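Local coordinates for protein glutaminase 1 (Escherichia coli, PDB 1U60) that hydrolyses L-glutamine to L-glutamate and ammonium, working as a homotetrameric glutaminase related to the serine beta-lactamases, at residues S58-T72 and Q195-L208. Sequence-based numbering, arbitrary orientation.
Sequences SDYRFALESISKVCT and QCSTLLNTIELATL. With EDO (1,2-ethanediol), chain I.
The Arg61 guanidinium carries Asn201 ND2 over one face and meets the carboxylate of Glu204 at its edge, while the Phe62 ring has Leu200 O 3.2 Å above its plane, offset toward the rim, and Leu205 CD2 in plane at its edge. Phe62 and Leu200 are a hydrogen-bonded pair of the antiparallel strands 62-63 and 198-200, shortly before Ser66, predicted to bind substrate, and helix 68-80 of this beta-lactamase-like fold; Arg61 immediately precedes Phe62. Phe62 N and Leu200 N each give a bond to the other's carbonyl, and Leu64 N continues the ladder to Thr198 O at a nearly straight 174°. An aromatic suits position 62 because its ring, with CG between the backbone N and the carbonyl carbon (chi1 53°), receives Leu200 CD2 off-centre in a CH-pi contact and stacks on Phe279 of the central sheet. Leu64 CD1 packs against Leu200 CD2 at 3.6 Å, and Ile67 CG2 touches Leu205 CD1 and Leu208 CD2, branched aliphatic groups of helix 202-213.

Asn201 and Glu204 form a capping box at the start of that helix: the short amide of Asn201, at the N-cap, brings OD1 to Glu204 N (2.8 Å). An extended arginine can span to this carboxylate, and its charge probably favours the ionised form of Glu204. Arg61 NH1 lies 2.7 Å from Glu204 OE1 in the salt bridge, though weakly angled as a hydrogen bond; Arg61 NH2 gives the better bond, to Glu204 OE2 on its syn side. The anti side of Glu204 OE1 takes the N-H of Asn201, N to OE1 2.9 Å.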
# COMPACT_ATOMS: atom_id res chain seq x y z
N SER A 58 -16.40 24.65 -4.60
CA SER A 58 -16.11 23.91 -3.39
C SER A 58 -17.28 23.74 -2.41
O SER A 58 -17.16 22.98 -1.45
CB SER A 58 -14.91 24.54 -2.70
OG SER A 58 -15.19 25.87 -2.28
N ASP A 59 -18.38 24.46 -2.63
CA ASP A 59 -19.63 24.25 -1.89
C ASP A 59 -20.60 23.25 -2.55
O ASP A 59 -21.57 22.84 -1.92
CB ASP A 59 -20.36 25.59 -1.72
CG ASP A 59 -21.49 25.52 -0.73
OD1 ASP A 59 -21.20 25.38 0.49
OD2 ASP A 59 -22.68 25.57 -1.09
N TYR A 60 -20.35 22.87 -3.81
CA TYR A 60 -21.26 22.03 -4.57
C TYR A 60 -21.28 20.62 -3.98
O TYR A 60 -20.22 19.99 -3.92
CB TYR A 60 -20.85 21.97 -6.03
CG TYR A 60 -21.91 21.32 -6.87
CD1 TYR A 60 -22.90 22.08 -7.48
CD2 TYR A 60 -21.93 19.93 -7.05
CE1 TYR A 60 -23.90 21.48 -8.25
CE2 TYR A 60 -22.91 19.31 -7.84
CZ TYR A 60 -23.89 20.09 -8.44
OH TYR A 60 -24.89 19.53 -9.23
N ARG A 61 -22.47 20.15 -3.57
CA ARG A 61 -22.59 18.87 -2.87
C ARG A 61 -22.87 17.74 -3.87
O ARG A 61 -23.85 17.79 -4.63
CB ARG A 61 -23.66 18.92 -1.82
CG ARG A 61 -23.39 19.88 -0.65
CD ARG A 61 -24.76 20.40 0.11
NE ARG A 61 -24.43 21.49 1.11
CZ ARG A 61 -23.61 21.17 2.11
NH1 ARG A 61 -23.23 19.93 2.15
NH2 ARG A 61 -23.18 22.02 3.05
N PHE A 62 -21.96 16.75 -3.89
CA PHE A 62 -21.96 15.64 -4.84
C PHE A 62 -22.13 14.35 -4.01
O PHE A 62 -21.97 14.35 -2.78
CB PHE A 62 -20.64 15.56 -5.67
CG PHE A 62 -19.36 15.55 -4.83
CD1 PHE A 62 -18.74 16.75 -4.46
CD2 PHE A 62 -18.80 14.36 -4.42
CE1 PHE A 62 -17.62 16.76 -3.69
CE2 PHE A 62 -17.65 14.36 -3.68
CZ PHE A 62 -17.05 15.55 -3.29
N ALA A 63 -22.45 13.25 -4.68
CA ALA A 63 -22.72 11.96 -3.98
C ALA A 63 -21.44 11.37 -3.45
O ALA A 63 -20.45 11.31 -4.16
CB ALA A 63 -23.46 10.98 -4.91
N LEU A 64 -21.44 11.02 -2.18
CA LEU A 64 -20.31 10.45 -1.46
C LEU A 64 -19.86 9.13 -2.10
O LEU A 64 -18.70 8.90 -2.26
CB LEU A 64 -20.73 10.24 -0.02
CG LEU A 64 -19.66 9.75 0.98
CD1 LEU A 64 -18.53 10.74 1.14
CD2 LEU A 64 -20.31 9.54 2.31
N GLU A 65 -20.84 8.29 -2.41
CA GLU A 65 -20.68 6.98 -2.98
C GLU A 65 -19.63 6.18 -2.21
O GLU A 65 -19.66 6.17 -0.99
CB GLU A 65 -20.42 7.13 -4.48
CG GLU A 65 -21.64 7.72 -5.21
CD GLU A 65 -22.78 6.72 -5.37
OE1 GLU A 65 -22.61 5.52 -5.00
OE2 GLU A 65 -23.83 7.12 -5.89
N SER A 66 -18.63 5.58 -2.89
CA SER A 66 -17.80 4.61 -2.17
C SER A 66 -16.83 5.30 -1.21
O SER A 66 -16.17 4.65 -0.40
CB SER A 66 -17.07 3.65 -3.12
OG SER A 66 -16.18 4.39 -3.81
N ILE A 67 -16.75 6.62 -1.20
CA ILE A 67 -15.98 7.24 -0.13
C ILE A 67 -16.58 6.92 1.24
O ILE A 67 -15.86 6.90 2.27
CB ILE A 67 -15.80 8.80 -0.37
CG1 ILE A 67 -15.01 9.06 -1.69
CG2 ILE A 67 -15.07 9.41 0.79
CD1 ILE A 67 -15.05 10.47 -2.14
N SER A 68 -17.90 6.65 1.27
CA SER A 68 -18.58 6.18 2.48
C SER A 68 -17.90 4.96 3.14
O SER A 68 -18.00 4.80 4.36
CB SER A 68 -20.01 5.81 2.13
OG SER A 68 -20.06 4.65 1.34
N LYS A 69 -17.15 4.16 2.36
CA LYS A 69 -16.44 2.97 2.87
C LYS A 69 -15.47 3.35 3.99
O LYS A 69 -15.28 2.59 4.95
CB LYS A 69 -15.74 2.21 1.76
CG LYS A 69 -16.68 1.77 0.64
CD LYS A 69 -15.85 1.13 -0.50
CE LYS A 69 -16.72 0.51 -1.58
NZ LYS A 69 -15.84 0.15 -2.76
N VAL A 70 -14.89 4.56 3.89
CA VAL A 70 -13.88 4.98 4.87
C VAL A 70 -14.61 5.24 6.19
O VAL A 70 -14.12 4.89 7.28
CB VAL A 70 -13.11 6.22 4.38
CG1 VAL A 70 -12.26 6.81 5.48
CG2 VAL A 70 -12.30 5.89 3.16
N CYS A 71 -15.78 5.89 6.10
CA CYS A 71 -16.50 6.26 7.32
C CYS A 71 -17.03 5.03 8.07
O CYS A 71 -16.99 4.96 9.29
CB CYS A 71 -17.66 7.20 7.03
SG CYS A 71 -17.23 8.68 6.06
N THR A 72 -17.56 4.06 7.34
CA THR A 72 -18.11 2.90 8.01
C THR A 72 -16.98 2.04 8.58
O THR A 72 -17.13 1.39 9.66
CB THR A 72 -19.01 2.15 7.01
OG1 THR A 72 -20.22 2.94 6.84
CG2 THR A 72 -19.42 0.76 7.53
N GLN A 195 -25.60 4.53 2.62
CA GLN A 195 -24.38 5.24 3.03
C GLN A 195 -23.66 5.86 1.84
O GLN A 195 -22.97 6.89 1.94
CB GLN A 195 -23.46 4.34 3.85
CG GLN A 195 -22.57 3.43 3.03
CD GLN A 195 -21.61 2.63 3.84
OE1 GLN A 195 -20.42 2.44 3.43
NE2 GLN A 195 -22.07 2.11 4.92
N CYS A 196 -23.86 5.26 0.66
CA CYS A 196 -23.33 5.76 -0.59
C CYS A 196 -24.11 6.95 -1.18
O CYS A 196 -23.62 7.62 -2.10
CB CYS A 196 -23.30 4.66 -1.63
SG CYS A 196 -22.02 3.41 -1.35
N SER A 197 -25.30 7.19 -0.63
CA SER A 197 -26.27 8.09 -1.21
C SER A 197 -26.39 9.42 -0.48
O SER A 197 -27.27 10.18 -0.79
CB SER A 197 -27.66 7.39 -1.32
OG SER A 197 -27.58 6.22 -2.14
N THR A 198 -25.49 9.73 0.44
CA THR A 198 -25.43 11.07 1.02
C THR A 198 -24.65 12.02 0.10
O THR A 198 -23.92 11.58 -0.79
CB THR A 198 -24.76 10.99 2.40
OG1 THR A 198 -23.45 10.44 2.23
CG2 THR A 198 -25.53 10.08 3.34
N LEU A 199 -24.86 13.32 0.31
CA LEU A 199 -24.19 14.36 -0.45
C LEU A 199 -23.27 15.19 0.43
O LEU A 199 -23.60 15.49 1.58
CB LEU A 199 -25.23 15.30 -1.04
CG LEU A 199 -26.34 14.67 -1.92
CD1 LEU A 199 -27.17 15.77 -2.57
CD2 LEU A 199 -25.77 13.82 -3.03
N LEU A 200 -22.07 15.47 -0.08
CA LEU A 200 -21.16 16.39 0.59
C LEU A 200 -20.39 17.23 -0.41
O LEU A 200 -20.30 16.87 -1.59
CB LEU A 200 -20.21 15.62 1.50
CG LEU A 200 -18.96 15.01 0.87
CD1 LEU A 200 -18.11 14.43 2.01
CD2 LEU A 200 -19.28 13.97 -0.28
N ASN A 201 -19.82 18.36 0.04
CA ASN A 201 -19.03 19.19 -0.84
C ASN A 201 -17.54 18.96 -0.64
O ASN A 201 -17.12 18.13 0.19
CB ASN A 201 -19.39 20.67 -0.75
CG ASN A 201 -19.18 21.25 0.58
OD1 ASN A 201 -18.20 20.93 1.28
ND2 ASN A 201 -20.10 22.16 0.98
N THR A 202 -16.75 19.68 -1.39
CA THR A 202 -15.32 19.40 -1.39
C THR A 202 -14.68 19.78 -0.04
O THR A 202 -13.71 19.14 0.39
CB THR A 202 -14.67 20.11 -2.54
OG1 THR A 202 -15.19 19.57 -3.77
CG2 THR A 202 -13.15 19.83 -2.63
N ILE A 203 -15.19 20.84 0.59
CA ILE A 203 -14.69 21.22 1.91
C ILE A 203 -15.02 20.14 2.93
O ILE A 203 -14.21 19.85 3.79
CB ILE A 203 -15.16 22.64 2.26
CG1 ILE A 203 -14.31 23.63 1.43
CG2 ILE A 203 -14.92 22.96 3.72
CD1 ILE A 203 -14.81 25.01 1.42
N GLU A 204 -16.24 19.61 2.86
CA GLU A 204 -16.65 18.53 3.74
C GLU A 204 -15.81 17.28 3.53
O GLU A 204 -15.39 16.65 4.49
CB GLU A 204 -18.13 18.25 3.54
CG GLU A 204 -18.93 19.42 4.15
CD GLU A 204 -20.40 19.48 3.72
OE1 GLU A 204 -20.82 18.82 2.72
OE2 GLU A 204 -21.12 20.27 4.40
N LEU A 205 -15.50 16.97 2.27
CA LEU A 205 -14.60 15.84 1.99
C LEU A 205 -13.22 16.05 2.57
O LEU A 205 -12.65 15.14 3.19
CB LEU A 205 -14.56 15.54 0.52
CG LEU A 205 -13.70 14.38 0.03
CD1 LEU A 205 -14.13 13.10 0.78
CD2 LEU A 205 -13.81 14.15 -1.47
N ALA A 206 -12.67 17.24 2.38
CA ALA A 206 -11.39 17.59 2.96
C ALA A 206 -11.40 17.56 4.46
O ALA A 206 -10.40 17.26 5.08
CB ALA A 206 -10.88 18.95 2.45
N THR A 207 -12.57 17.85 5.07
CA THR A 207 -12.72 17.75 6.51
C THR A 207 -12.62 16.32 7.02
O THR A 207 -12.00 16.07 8.03
CB THR A 207 -14.06 18.37 6.91
OG1 THR A 207 -14.10 19.76 6.53
CG2 THR A 207 -14.20 18.34 8.41
N LEU A 208 -13.25 15.37 6.31
CA LEU A 208 -13.07 13.94 6.60
C LEU A 208 -11.58 13.64 6.62
O LEU A 208 -11.09 13.02 7.58
CB LEU A 208 -13.77 13.09 5.56
CG LEU A 208 -13.43 11.57 5.49
CD1 LEU A 208 -13.66 10.85 6.82
CD2 LEU A 208 -14.17 10.87 4.39
C1 EDO I . -18.52 25.64 2.71
O1 EDO I . -18.72 25.50 1.28
C2 EDO I . -18.56 24.30 3.44
O2 EDO I . -19.86 23.70 3.57
O HOH W 1 -17.76 20.74 -4.00